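Local structure of type VI secretion system-associated protein TagF (Pseudomonas aeruginosa PAO1, 2QNU) at residues L89-L94 with A137-P142; G69-G74 with A99-L104; V75-I80 with S121-E126; T54-R59 with A189-G194. The protein is of undefined biochemical activity but belongs to the TagF family and probably acts as an accessory, regulatory factor of the type VI secretion system. One frame throughout, in Å; residues are numbered along the deposited sequence.

Interaction 1: L89-L94 with A137-P142; sequences LTVACL and AQLPAP
Val91 and Cys93 project from strand 89-95 of the TagF antiparallel sheet, and a non-regular segment that leaves helix 129-137 passes over them. The strand lies inside the sheet, with backbone bonds to Tyr7 and Gly5 along one edge and to Met77, Val75 and Thr73 along the other, while the touching part of the covering segment, 139-142, runs at 56° to residues 91-93. Because side chains alternate along a strand, residues 91 and 93 face this segment, whereas Thr90 turns to the other face, where its OG1 bonds to Trp29 NE1. Every contact between the two segments is apolar, as suits the layer between a sheet and its covering chain. Val91 extends CG1 to the CD2 branch of Leu139, a loose approach of 4.4 Å between those methyls. Helix 110-121, through Val115 and Leu119, and strand 4-7, through Val4 and Phe6, also pack on Val91. Farther along, the CB of Pro140 points away from the strand, and its carbonyl oxygen accepts a hydrogen bond from Trp111 NE1 of helix 110-121. The two residues that follow meet Cys93. Its small, polarisable thiol suits a place where the loop comes near the sheet: SG, anti to the Cys93 nitrogen (chi1 -180°) and beside the carbonyl carbon, is 4.4 Å from Ala141 CB. The firmer touch is made with Pro142, whose ring carbon CD is 3.7 Å from Cys93 SG and 4.1 Å from Cys93 CB.

Interaction 2: G69-G74 with A99-L104; sequences GEAVTG and ADLGGL
Thr73 and Leu104 reach toward each other tip to tip, joining strand 71-77 of the antiparallel sheet to the short helix 101-105. The Leu104 CD2 methyl settles against the branch point of Thr73, 3.7 Å from OG1, 3.8 Å from CB and 3.9 Å from CG2 of that residue. In Leu104, CG anti to the backbone nitrogen (chi1 -170°), beside the carbonyl carbon, carries CD2 to the strand. Threonine fits here by offering a methyl to the hydrophobic layer while its hydroxyl is satisfied inside the sheet, by a hydrogen bond with Phe60 O on the neighbouring strand. Two residues earlier on the same side of the strand, the compact methyl of Ala71 faces Leu101, with Ala71 CB 4.2 Å from Leu101 CD2. Phe112 of helix 110-121 packs against both Thr73 and Leu104, and Cys177 of helix 165-177 against Leu101. Asp100 starts the helix as its N-cap, and a single carboxylate oxygen serves two amides. Glycines, Gly103 above all, suit positions pressed so close to the carboxylate. Gly102 N makes a weak, strongly bent bond to Asp100 OD1 (3.3 Å, 125°); Gly103 N also lies 3.3 Å from Asp100 OD1, in a weak but straighter bond at 147°.

Interaction 3: V75-I80 with S121-E126; sequences VVMPSI and STLEPE
Thr122 and Leu123 occupy the two central positions of a type I beta turn from Ser121 to Glu124, closed by a weak backbone bond from Glu124 N to Ser121 O (3.4 Å), and the turn presents both side chains to Met77 at the end of strand 71-77. Met77, built as selenomethionine, is a long, flexible side chain well suited to bridging a sheet and a loop. It runs out extended through its first two torsions and then bends at the selenium (chi3 76°), which swings CE into the angle between the two turn residues. There CE lies 3.7 Å from Thr122 OG1 and 4.0 Å from Leu123 CD2, while the selenium itself rests 4.1 Å from Leu123 CD1; the two leucine methyls thus lie along the SE-CE bond, one by each atom. Met77 and Leu123 cross at a slant, whereas the Met77 chain and the Thr122 side chain pass alongside each other, running in opposing directions. In the fold, this joins the C-terminal end of an inner strand of the antiparallel sheet to the connection between helices 110-121 and 129-137. Beside the apolar touch runs a polar bridge through one water, which donates to both Ser79 OG (2.9 Å) and Thr122 OG1 (2.7 Å). Hydroxyl side chains suit these two places, since each accepts from the water and also bonds a backbone carbonyl. Ser79 OG bonds to the carbonyl of the N-methyl-lysine at position 9, and Thr122 OG1 to Leu119 O, at the C-terminal part of helix 110-121.

Interaction 4: T54-R59 with A189-G194; sequences TSPLWR and ARISAG
Arg190 and Ile191 both direct their backbone N-H groups at one atom, the hydroxyl oxygen of Ser188, in an ST turn within the loop between strands 180-185 and 194-199, the latter an outermost strand of the antiparallel sheet within this chain. Ile191 points back at segment 54-59, where the chain leaves helix 48-53 and enters strand 58-62. Its beta-branched side chain suits the position because its two arms serve different partners. The longer arm ends in CD1, which touches the Pro56 ring 3.8 Å from CD and 4.0 Å from CG, the two side chains crossing at about a right angle. The shorter arm, CG2, is anti to the backbone nitrogen and meets the edge of the Trp58 ring near its plane. Trp58 turns broadside to Pro56 instead: Pro56 CB stands 3.6 Å above one face, offset toward the rim. The indole NE1 is satisfied by Phe210 O, and the Phe210 ring packs edge-to-face with the indole. At the outer end, Arg190 NH2 comes no nearer than 4.4 Å to Thr54 OG1, whose bond is with Asp50 O. The loop also faces the second subunit, where Arg159 NH2 bonds to Ser192 O. At the indole edge, Ile191 CG2 lies 4.1 Å from Trp58 CH2 and 4.2 Å from Trp58 CZ2.

All four contacts tie loops or a short helix to neighbouring strands of one antiparallel sheet. Interactions 2 and 3 share strand 71-77 but use opposite ends of it, their centres about 24 Å apart. Interaction 1 sits on the adjoining strand 89-95 and meets interaction 2 directly, Pro142 packing on both Thr73 and Leu104; interaction 4 lies on the other side, where Trp58 O bonds to Val76 N. All the residues that touch in interaction 2 are buried. Interactions 1, 3 and 4 have buried centres with exposed margins, at Ala141, Leu123, and Thr54 with Arg190. Direct packing is mainly apolar, with threonine hydroxyls beside it in interactions 2, 3 and 4; interaction 3 adds a bridging water, and interaction 4 borders the second subunit.

Interaction 1: L89-L94 with A137-P142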
loop_
_atom_site.group_PDB
_atom_site.type_symbol
_atom_site.label_atom_id
_atom_site.label_comp_id
_atom_site.label_asym_id
_atom_site.label_seq_id
_atom_site.Cartn_x
_atom_site.Cartn_y
_atom_site.Cartn_z
ATOM N N LEU B 89 12.908 -25.468 4.427
ATOM C CA LEU B 89 12.874 -25.295 5.896
ATOM C C LEU B 89 12.421 -23.871 6.143
ATOM O O LEU B 89 12.947 -22.911 5.580
ATOM C CB LEU B 89 14.268 -25.474 6.481
ATOM C CG LEU B 89 14.464 -25.245 8.007
ATOM C CD1 LEU B 89 13.693 -26.262 8.789
ATOM C CD2 LEU B 89 15.917 -25.397 8.309
ATOM N N THR B 90 11.448 -23.731 7.006
ATOM C CA THR B 90 10.880 -22.440 7.272
ATOM C C THR B 90 10.990 -22.174 8.737
ATOM O O THR B 90 10.699 -23.047 9.506
ATOM C CB THR B 90 9.348 -22.436 6.873
ATOM O OG1 THR B 90 9.223 -22.867 5.533
ATOM C CG2 THR B 90 8.745 -21.059 7.004
ATOM N N VAL B 91 11.412 -20.967 9.087
ATOM C CA VAL B 91 11.198 -20.411 10.432
ATOM C C VAL B 91 10.094 -19.327 10.316
ATOM O O VAL B 91 10.171 -18.419 9.460
ATOM C CB VAL B 91 12.488 -19.810 10.960
ATOM C CG1 VAL B 91 12.270 -19.039 12.288
ATOM C CG2 VAL B 91 13.549 -20.924 11.097
ATOM N N ALA B 92 9.073 -19.454 11.163
ATOM C CA ALA B 92 7.856 -18.613 11.087
ATOM C C ALA B 92 7.416 -18.117 12.456
ATOM O O ALA B 92 7.426 -18.861 13.432
ATOM C CB ALA B 92 6.740 -19.388 10.475
ATOM N N CYS B 93 7.057 -16.839 12.501
ATOM C CA CYS B 93 6.390 -16.272 13.656
ATOM C C CYS B 93 4.933 -15.912 13.315
ATOM O O CYS B 93 4.656 -15.119 12.420
ATOM C CB CYS B 93 7.143 -15.040 14.092
ATOM S SG CYS B 93 6.403 -14.325 15.468
ATOM N N LEU B 94 4.007 -16.490 14.054
ATOM C CA LEU B 94 2.596 -16.195 13.898
ATOM C C LEU B 94 2.202 -14.918 14.649
ATOM O O LEU B 94 2.487 -14.799 15.769
ATOM C CB LEU B 94 1.800 -17.357 14.436
ATOM C CG LEU B 94 1.172 -18.251 13.375
ATOM C CD1 LEU B 94 2.142 -19.289 12.931
ATOM C CD2 LEU B 94 -0.121 -18.889 13.963
ATOM N N ALA B 137 13.607 -21.345 19.503
ATOM C CA ALA B 137 12.696 -21.222 20.642
ATOM C C ALA B 137 13.035 -20.017 21.515
ATOM O O ALA B 137 12.166 -19.509 22.183
ATOM C CB ALA B 137 12.733 -22.491 21.487
ATOM N N GLN B 138 14.292 -19.567 21.477
ATOM C CA GLN B 138 14.759 -18.429 22.250
ATOM C C GLN B 138 14.610 -17.132 21.473
ATOM O O GLN B 138 14.934 -16.042 21.960
ATOM C CB GLN B 138 16.239 -18.615 22.622
ATOM C CG GLN B 138 16.562 -19.745 23.653
ATOM C CD GLN B 138 18.033 -19.682 24.196
ATOM O OE1 GLN B 138 18.771 -18.725 23.894
ATOM N NE2 GLN B 138 18.455 -20.711 24.980
ATOM N N LEU B 139 14.105 -17.224 20.252
ATOM C CA LEU B 139 14.095 -16.087 19.371
ATOM C C LEU B 139 12.894 -15.190 19.707
ATOM O O LEU B 139 11.769 -15.699 19.900
ATOM C CB LEU B 139 14.042 -16.605 17.933
ATOM C CG LEU B 139 14.623 -15.905 16.708
ATOM C CD1 LEU B 139 16.093 -15.649 16.704
ATOM C CD2 LEU B 139 14.292 -16.803 15.498
ATOM N N PRO B 140 13.111 -13.850 19.733
ATOM C CA PRO B 140 12.029 -12.918 20.046
ATOM C C PRO B 140 11.097 -12.788 18.872
ATOM O O PRO B 140 11.476 -13.149 17.758
ATOM C CB PRO B 140 12.770 -11.588 20.261
ATOM C CG PRO B 140 13.910 -11.662 19.342
ATOM C CD PRO B 140 14.348 -13.121 19.400
ATOM N N ALA B 141 9.888 -12.275 19.107
ATOM C CA ALA B 141 9.030 -11.858 17.998
ATOM C C ALA B 141 9.736 -10.705 17.266
ATOM O O ALA B 141 10.623 -10.040 17.854
ATOM C CB ALA B 141 7.624 -11.398 18.504
ATOM N N PRO B 142 9.374 -10.483 15.986
ATOM C CA PRO B 142 9.832 -9.284 15.307
ATOM C C PRO B 142 9.246 -8.003 15.897
ATOM O O PRO B 142 8.155 -8.022 16.460
ATOM C CB PRO B 142 9.341 -9.465 13.870
ATOM C CG PRO B 142 8.362 -10.523 13.905
ATOM C CD PRO B 142 8.589 -11.359 15.103
#

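Interaction 2: G69-G74 with A99-L104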
loop_
_atom_site.group_PDB
_atom_site.type_symbol
_atom_site.label_atom_id
_atom_site.label_comp_id
_atom_site.label_asym_id
_atom_site.label_seq_id
_atom_site.Cartn_x
_atom_site.Cartn_y
_atom_site.Cartn_z
ATOM N N GLY B 69 -5.721 -18.110 10.482
ATOM C CA GLY B 69 -6.289 -16.795 10.748
ATOM C C GLY B 69 -5.335 -15.796 11.358
ATOM O O GLY B 69 -5.674 -14.614 11.548
ATOM N N GLU B 70 -4.151 -16.257 11.717
ATOM C CA GLU B 70 -3.103 -15.326 12.105
ATOM C C GLU B 70 -2.318 -14.867 10.873
ATOM O O GLU B 70 -2.267 -15.554 9.811
ATOM C CB GLU B 70 -2.146 -15.961 13.113
ATOM C CG GLU B 70 -2.591 -15.924 14.565
ATOM C CD GLU B 70 -3.523 -17.072 14.926
ATOM O OE1 GLU B 70 -3.201 -18.220 14.532
ATOM O OE2 GLU B 70 -4.572 -16.832 15.620
ATOM N N ALA B 71 -1.700 -13.701 11.020
ATOM C CA ALA B 71 -0.703 -13.297 10.086
ATOM C C ALA B 71 0.585 -14.121 10.359
ATOM O O ALA B 71 0.800 -14.686 11.472
ATOM C CB ALA B 71 -0.439 -11.828 10.184
ATOM N N VAL B 72 1.443 -14.161 9.349
ATOM C CA VAL B 72 2.668 -14.896 9.481
ATOM C C VAL B 72 3.809 -14.165 8.781
ATOM O O VAL B 72 3.665 -13.572 7.672
ATOM C CB VAL B 72 2.450 -16.427 9.165
ATOM C CG1 VAL B 72 1.689 -16.636 7.915
ATOM C CG2 VAL B 72 3.761 -17.266 9.183
ATOM N N THR B 73 4.933 -14.163 9.487
ATOM C CA THR B 73 6.175 -13.625 8.952
ATOM C C THR B 73 7.326 -14.606 9.217
ATOM O O THR B 73 7.251 -15.430 10.119
ATOM C CB THR B 73 6.490 -12.266 9.530
ATOM O OG1 THR B 73 7.559 -11.674 8.800
ATOM C CG2 THR B 73 6.856 -12.346 10.996
ATOM N N GLY B 74 8.354 -14.541 8.375
ATOM C CA GLY B 74 9.440 -15.488 8.506
ATOM C C GLY B 74 10.396 -15.510 7.351
ATOM O O GLY B 74 10.496 -14.548 6.592
ATOM N N ALA B 99 -1.911 -7.403 13.370
ATOM C CA ALA B 99 -0.550 -6.865 13.465
ATOM C C ALA B 99 -0.215 -6.052 12.226
ATOM O O ALA B 99 -0.824 -6.267 11.186
ATOM C CB ALA B 99 0.453 -7.985 13.657
ATOM N N ASP B 100 0.723 -5.110 12.369
ATOM C CA ASP B 100 1.137 -4.199 11.298
ATOM C C ASP B 100 2.282 -4.785 10.438
ATOM O O ASP B 100 3.474 -4.568 10.666
ATOM C CB ASP B 100 1.503 -2.841 11.899
ATOM C CG ASP B 100 2.244 -1.904 10.920
ATOM O OD1 ASP B 100 1.822 -1.717 9.747
ATOM O OD2 ASP B 100 3.267 -1.304 11.383
ATOM N N LEU B 101 1.869 -5.508 9.409
ATOM C CA LEU B 101 2.775 -6.087 8.457
ATOM C C LEU B 101 3.553 -5.064 7.643
ATOM O O LEU B 101 4.641 -5.382 7.087
ATOM C CB LEU B 101 2.009 -7.016 7.570
ATOM C CG LEU B 101 1.396 -8.210 8.258
ATOM C CD1 LEU B 101 0.770 -9.101 7.198
ATOM C CD2 LEU B 101 2.435 -8.969 9.081
ATOM N N GLY B 102 2.989 -3.848 7.559
ATOM C CA GLY B 102 3.546 -2.780 6.755
ATOM C C GLY B 102 4.904 -2.408 7.331
ATOM O O GLY B 102 5.868 -2.265 6.610
ATOM N N GLY B 103 4.940 -2.199 8.633
ATOM C CA GLY B 103 6.124 -1.700 9.312
ATOM C C GLY B 103 7.168 -2.768 9.415
ATOM O O GLY B 103 8.315 -2.497 9.698
ATOM N N LEU B 104 6.760 -4.009 9.225
ATOM C CA LEU B 104 7.658 -5.141 9.258
ATOM C C LEU B 104 8.343 -5.366 7.890
ATOM O O LEU B 104 9.589 -5.483 7.785
ATOM C CB LEU B 104 6.783 -6.321 9.631
ATOM C CG LEU B 104 7.326 -7.676 9.985
ATOM C CD1 LEU B 104 8.209 -7.614 11.232
ATOM C CD2 LEU B 104 6.114 -8.565 10.249
#

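Interaction 3: V75-I80 with S121-E126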
loop_
_atom_site.group_PDB
_atom_site.type_symbol
_atom_site.label_atom_id
_atom_site.label_comp_id
_atom_site.label_asym_id
_atom_site.label_seq_id
_atom_site.Cartn_x
_atom_site.Cartn_y
_atom_site.Cartn_z
ATOM N N VAL B 75 11.139 -16.601 7.283
ATOM C CA VAL B 75 12.071 -16.835 6.190
ATOM C C VAL B 75 11.988 -18.300 5.783
ATOM O O VAL B 75 11.834 -19.154 6.620
ATOM C CB VAL B 75 13.524 -16.463 6.542
ATOM C CG1 VAL B 75 14.419 -16.587 5.281
ATOM C CG2 VAL B 75 13.629 -15.062 7.119
ATOM N N VAL B 76 12.043 -18.573 4.486
ATOM C CA VAL B 76 12.028 -19.955 4.008
ATOM C C VAL B 76 13.262 -20.167 3.140
ATOM O O VAL B 76 13.674 -19.266 2.408
ATOM C CB VAL B 76 10.770 -20.337 3.192
ATOM C CG1 VAL B 76 10.486 -19.363 2.046
ATOM C CG2 VAL B 76 10.899 -21.743 2.618
HETATM N N MSE B 77 13.878 -21.348 3.283
HETATM C CA MSE B 77 15.109 -21.731 2.563
HETATM C C MSE B 77 15.022 -23.118 1.958
HETATM O O MSE B 77 14.573 -24.007 2.619
HETATM C CB MSE B 77 16.271 -21.762 3.589
HETATM C CG MSE B 77 17.630 -22.140 2.948
HETATM SE SE MSE B 77 19.063 -22.414 4.346
HETATM C CE MSE B 77 18.497 -24.113 4.946
ATOM N N PRO B 78 15.522 -23.325 0.729
ATOM C CA PRO B 78 15.601 -24.701 0.206
ATOM C C PRO B 78 16.408 -25.614 1.145
ATOM O O PRO B 78 17.433 -25.195 1.686
ATOM C CB PRO B 78 16.326 -24.551 -1.142
ATOM C CG PRO B 78 16.150 -23.113 -1.496
ATOM C CD PRO B 78 16.010 -22.327 -0.244
ATOM N N SER B 79 15.922 -26.822 1.366
ATOM C CA SER B 79 16.514 -27.725 2.346
ATOM C C SER B 79 16.337 -29.178 1.938
ATOM O O SER B 79 15.838 -29.502 0.830
ATOM C CB SER B 79 15.923 -27.452 3.730
ATOM O OG SER B 79 16.694 -28.084 4.764
ATOM N N ILE B 80 16.716 -30.050 2.849
ATOM C CA ILE B 80 16.833 -31.472 2.567
ATOM C C ILE B 80 16.862 -32.247 3.873
ATOM O O ILE B 80 17.270 -31.696 4.901
ATOM C CB ILE B 80 18.147 -31.744 1.770
ATOM C CG1 ILE B 80 18.136 -33.120 1.096
ATOM C CG2 ILE B 80 19.355 -31.670 2.675
ATOM C CD1 ILE B 80 19.449 -33.442 0.366
ATOM N N SER B 121 22.879 -22.002 9.405
ATOM C CA SER B 121 23.574 -22.858 10.335
ATOM C C SER B 121 23.280 -24.331 10.128
ATOM O O SER B 121 24.129 -25.189 10.449
ATOM C CB SER B 121 23.292 -22.437 11.800
ATOM O OG SER B 121 22.044 -22.949 12.273
ATOM N N THR B 122 22.094 -24.663 9.605
ATOM C CA THR B 122 21.709 -26.083 9.459
ATOM C C THR B 122 22.358 -26.729 8.242
ATOM O O THR B 122 22.205 -27.923 8.029
ATOM C CB THR B 122 20.121 -26.317 9.339
ATOM O OG1 THR B 122 19.642 -25.778 8.103
ATOM C CG2 THR B 122 19.406 -25.684 10.518
ATOM N N LEU B 123 23.007 -25.947 7.404
ATOM C CA LEU B 123 23.680 -26.532 6.230
ATOM C C LEU B 123 25.098 -26.993 6.585
ATOM O O LEU B 123 25.719 -27.717 5.813
ATOM C CB LEU B 123 23.797 -25.508 5.123
ATOM C CG LEU B 123 22.533 -24.921 4.539
ATOM C CD1 LEU B 123 22.923 -23.706 3.768
ATOM C CD2 LEU B 123 21.814 -25.918 3.613
ATOM N N GLU B 124 25.603 -26.538 7.731
ATOM C CA GLU B 124 26.963 -26.844 8.201
ATOM C C GLU B 124 27.020 -28.334 8.593
ATOM O O GLU B 124 26.219 -28.793 9.409
ATOM C CB GLU B 124 27.346 -25.895 9.374
ATOM C CG GLU B 124 27.389 -24.366 8.914
ATOM C CD GLU B 124 27.384 -23.249 10.046
ATOM O OE1 GLU B 124 27.755 -23.521 11.228
ATOM O OE2 GLU B 124 27.003 -22.052 9.716
ATOM N N PRO B 125 27.894 -29.131 7.911
ATOM C CA PRO B 125 28.311 -30.351 8.594
ATOM C C PRO B 125 29.299 -29.930 9.691
ATOM O O PRO B 125 30.386 -29.357 9.402
ATOM C CB PRO B 125 28.956 -31.203 7.482
ATOM C CG PRO B 125 29.452 -30.219 6.511
ATOM C CD PRO B 125 28.489 -29.043 6.560
ATOM N N GLU B 126 28.915 -30.166 10.941
ATOM C CA GLU B 126 27.651 -30.787 11.254
ATOM C C GLU B 126 27.120 -30.063 12.467
ATOM O O GLU B 126 27.733 -30.054 13.551
ATOM C CB GLU B 126 27.760 -32.300 11.443
ATOM C CG GLU B 126 27.375 -33.114 10.166
ATOM C CD GLU B 126 28.003 -34.522 10.139
ATOM O OE1 GLU B 126 29.232 -34.628 10.401
ATOM O OE2 GLU B 126 27.269 -35.507 9.848
HETATM O O HOH W 1 19.153 -27.751 6.319
#

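Interaction 4: T54-R59 with A189-G194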
loop_
_atom_site.group_PDB
_atom_site.type_symbol
_atom_site.label_atom_id
_atom_site.label_comp_id
_atom_site.label_asym_id
_atom_site.label_seq_id
_atom_site.Cartn_x
_atom_site.Cartn_y
_atom_site.Cartn_z
ATOM N N THR B 54 20.277 -23.559 -5.601
ATOM C CA THR B 54 20.937 -22.274 -5.550
ATOM C C THR B 54 20.003 -21.086 -5.441
ATOM O O THR B 54 20.432 -19.955 -5.713
ATOM C CB THR B 54 21.752 -22.062 -6.808
ATOM O OG1 THR B 54 20.860 -22.154 -7.930
ATOM C CG2 THR B 54 22.866 -23.125 -6.914
ATOM N N SER B 55 18.715 -21.344 -5.157
ATOM C CA SER B 55 17.707 -20.332 -5.105
ATOM C C SER B 55 17.830 -19.563 -3.770
ATOM O O SER B 55 18.406 -20.073 -2.794
ATOM C CB SER B 55 16.316 -20.956 -5.228
ATOM O OG SER B 55 16.101 -21.901 -4.204
ATOM N N PRO B 56 17.293 -18.330 -3.725
ATOM C CA PRO B 56 17.351 -17.500 -2.519
ATOM C C PRO B 56 16.624 -17.989 -1.298
ATOM O O PRO B 56 15.738 -18.878 -1.310
ATOM C CB PRO B 56 16.679 -16.198 -2.945
ATOM C CG PRO B 56 16.853 -16.184 -4.421
ATOM C CD PRO B 56 16.635 -17.614 -4.822
ATOM N N LEU B 57 17.036 -17.371 -0.197
ATOM C CA LEU B 57 16.249 -17.419 1.005
ATOM C C LEU B 57 15.272 -16.251 0.848
ATOM O O LEU B 57 15.708 -15.119 0.467
ATOM C CB LEU B 57 17.138 -17.239 2.239
ATOM C CG LEU B 57 17.854 -18.534 2.685
ATOM C CD1 LEU B 57 18.981 -18.938 1.704
ATOM C CD2 LEU B 57 18.374 -18.357 4.074
ATOM N N TRP B 58 13.965 -16.560 1.032
ATOM C CA TRP B 58 12.919 -15.579 0.942
ATOM C C TRP B 58 12.344 -15.261 2.317
ATOM O O TRP B 58 11.845 -16.084 3.026
ATOM C CB TRP B 58 11.845 -16.057 -0.010
ATOM C CG TRP B 58 12.339 -16.170 -1.392
ATOM C CD1 TRP B 58 12.655 -17.310 -2.045
ATOM C CD2 TRP B 58 12.528 -15.112 -2.309
ATOM N NE1 TRP B 58 13.075 -17.028 -3.331
ATOM C CE2 TRP B 58 12.978 -15.685 -3.527
ATOM C CE3 TRP B 58 12.293 -13.737 -2.258
ATOM C CZ2 TRP B 58 13.256 -14.925 -4.648
ATOM C CZ3 TRP B 58 12.614 -12.981 -3.348
ATOM C CH2 TRP B 58 13.100 -13.575 -4.530
ATOM N N ARG B 59 12.456 -14.014 2.662
ATOM C CA ARG B 59 11.764 -13.436 3.805
ATOM C C ARG B 59 10.312 -13.166 3.331
ATOM O O ARG B 59 10.110 -12.869 2.185
ATOM C CB ARG B 59 12.407 -12.116 4.127
ATOM C CG ARG B 59 13.880 -12.212 4.394
ATOM C CD ARG B 59 14.568 -10.887 4.383
ATOM N NE ARG B 59 16.030 -11.058 4.504
ATOM C CZ ARG B 59 16.901 -10.053 4.583
ATOM N NH1 ARG B 59 16.478 -8.802 4.652
ATOM N NH2 ARG B 59 18.192 -10.293 4.672
ATOM N N ALA B 189 22.945 -15.238 -7.197
ATOM C CA ALA B 189 23.529 -14.980 -8.492
ATOM C C ALA B 189 22.462 -14.845 -9.630
ATOM O O ALA B 189 22.649 -14.070 -10.553
ATOM C CB ALA B 189 24.489 -16.104 -8.841
ATOM N N ARG B 190 21.348 -15.551 -9.542
ATOM C CA ARG B 190 20.369 -15.549 -10.643
ATOM C C ARG B 190 19.148 -14.604 -10.499
ATOM O O ARG B 190 18.534 -14.230 -11.490
ATOM C CB ARG B 190 19.855 -16.975 -10.858
ATOM C CG ARG B 190 20.959 -17.957 -11.063
ATOM C CD ARG B 190 20.654 -18.906 -12.247
ATOM N NE ARG B 190 20.184 -20.243 -11.837
ATOM C CZ ARG B 190 19.060 -20.850 -12.245
ATOM N NH1 ARG B 190 18.187 -20.263 -13.082
ATOM N NH2 ARG B 190 18.811 -22.075 -11.793
ATOM N N ILE B 191 18.811 -14.233 -9.288
ATOM C CA ILE B 191 17.653 -13.396 -9.008
ATOM C C ILE B 191 18.139 -12.171 -8.252
ATOM O O ILE B 191 18.762 -12.303 -7.169
ATOM C CB ILE B 191 16.683 -14.210 -8.159
ATOM C CG1 ILE B 191 16.383 -15.555 -8.838
ATOM C CG2 ILE B 191 15.454 -13.461 -7.904
ATOM C CD1 ILE B 191 15.294 -16.360 -8.134
ATOM N N SER B 192 17.908 -10.981 -8.800
ATOM C CA SER B 192 18.267 -9.734 -8.056
ATOM C C SER B 192 17.472 -9.574 -6.796
ATOM O O SER B 192 16.276 -9.941 -6.752
ATOM C CB SER B 192 18.022 -8.487 -8.885
ATOM O OG SER B 192 18.941 -8.500 -9.958
ATOM N N ALA B 193 18.113 -8.965 -5.802
ATOM C CA ALA B 193 17.458 -8.519 -4.597
ATOM C C ALA B 193 16.280 -7.640 -4.975
ATOM O O ALA B 193 16.358 -6.813 -5.911
ATOM C CB ALA B 193 18.426 -7.723 -3.718
ATOM N N GLY B 194 15.189 -7.826 -4.238
ATOM C CA GLY B 194 13.998 -7.043 -4.490
ATOM C C GLY B 194 12.831 -7.563 -3.684
ATOM O O GLY B 194 12.974 -8.459 -2.833
#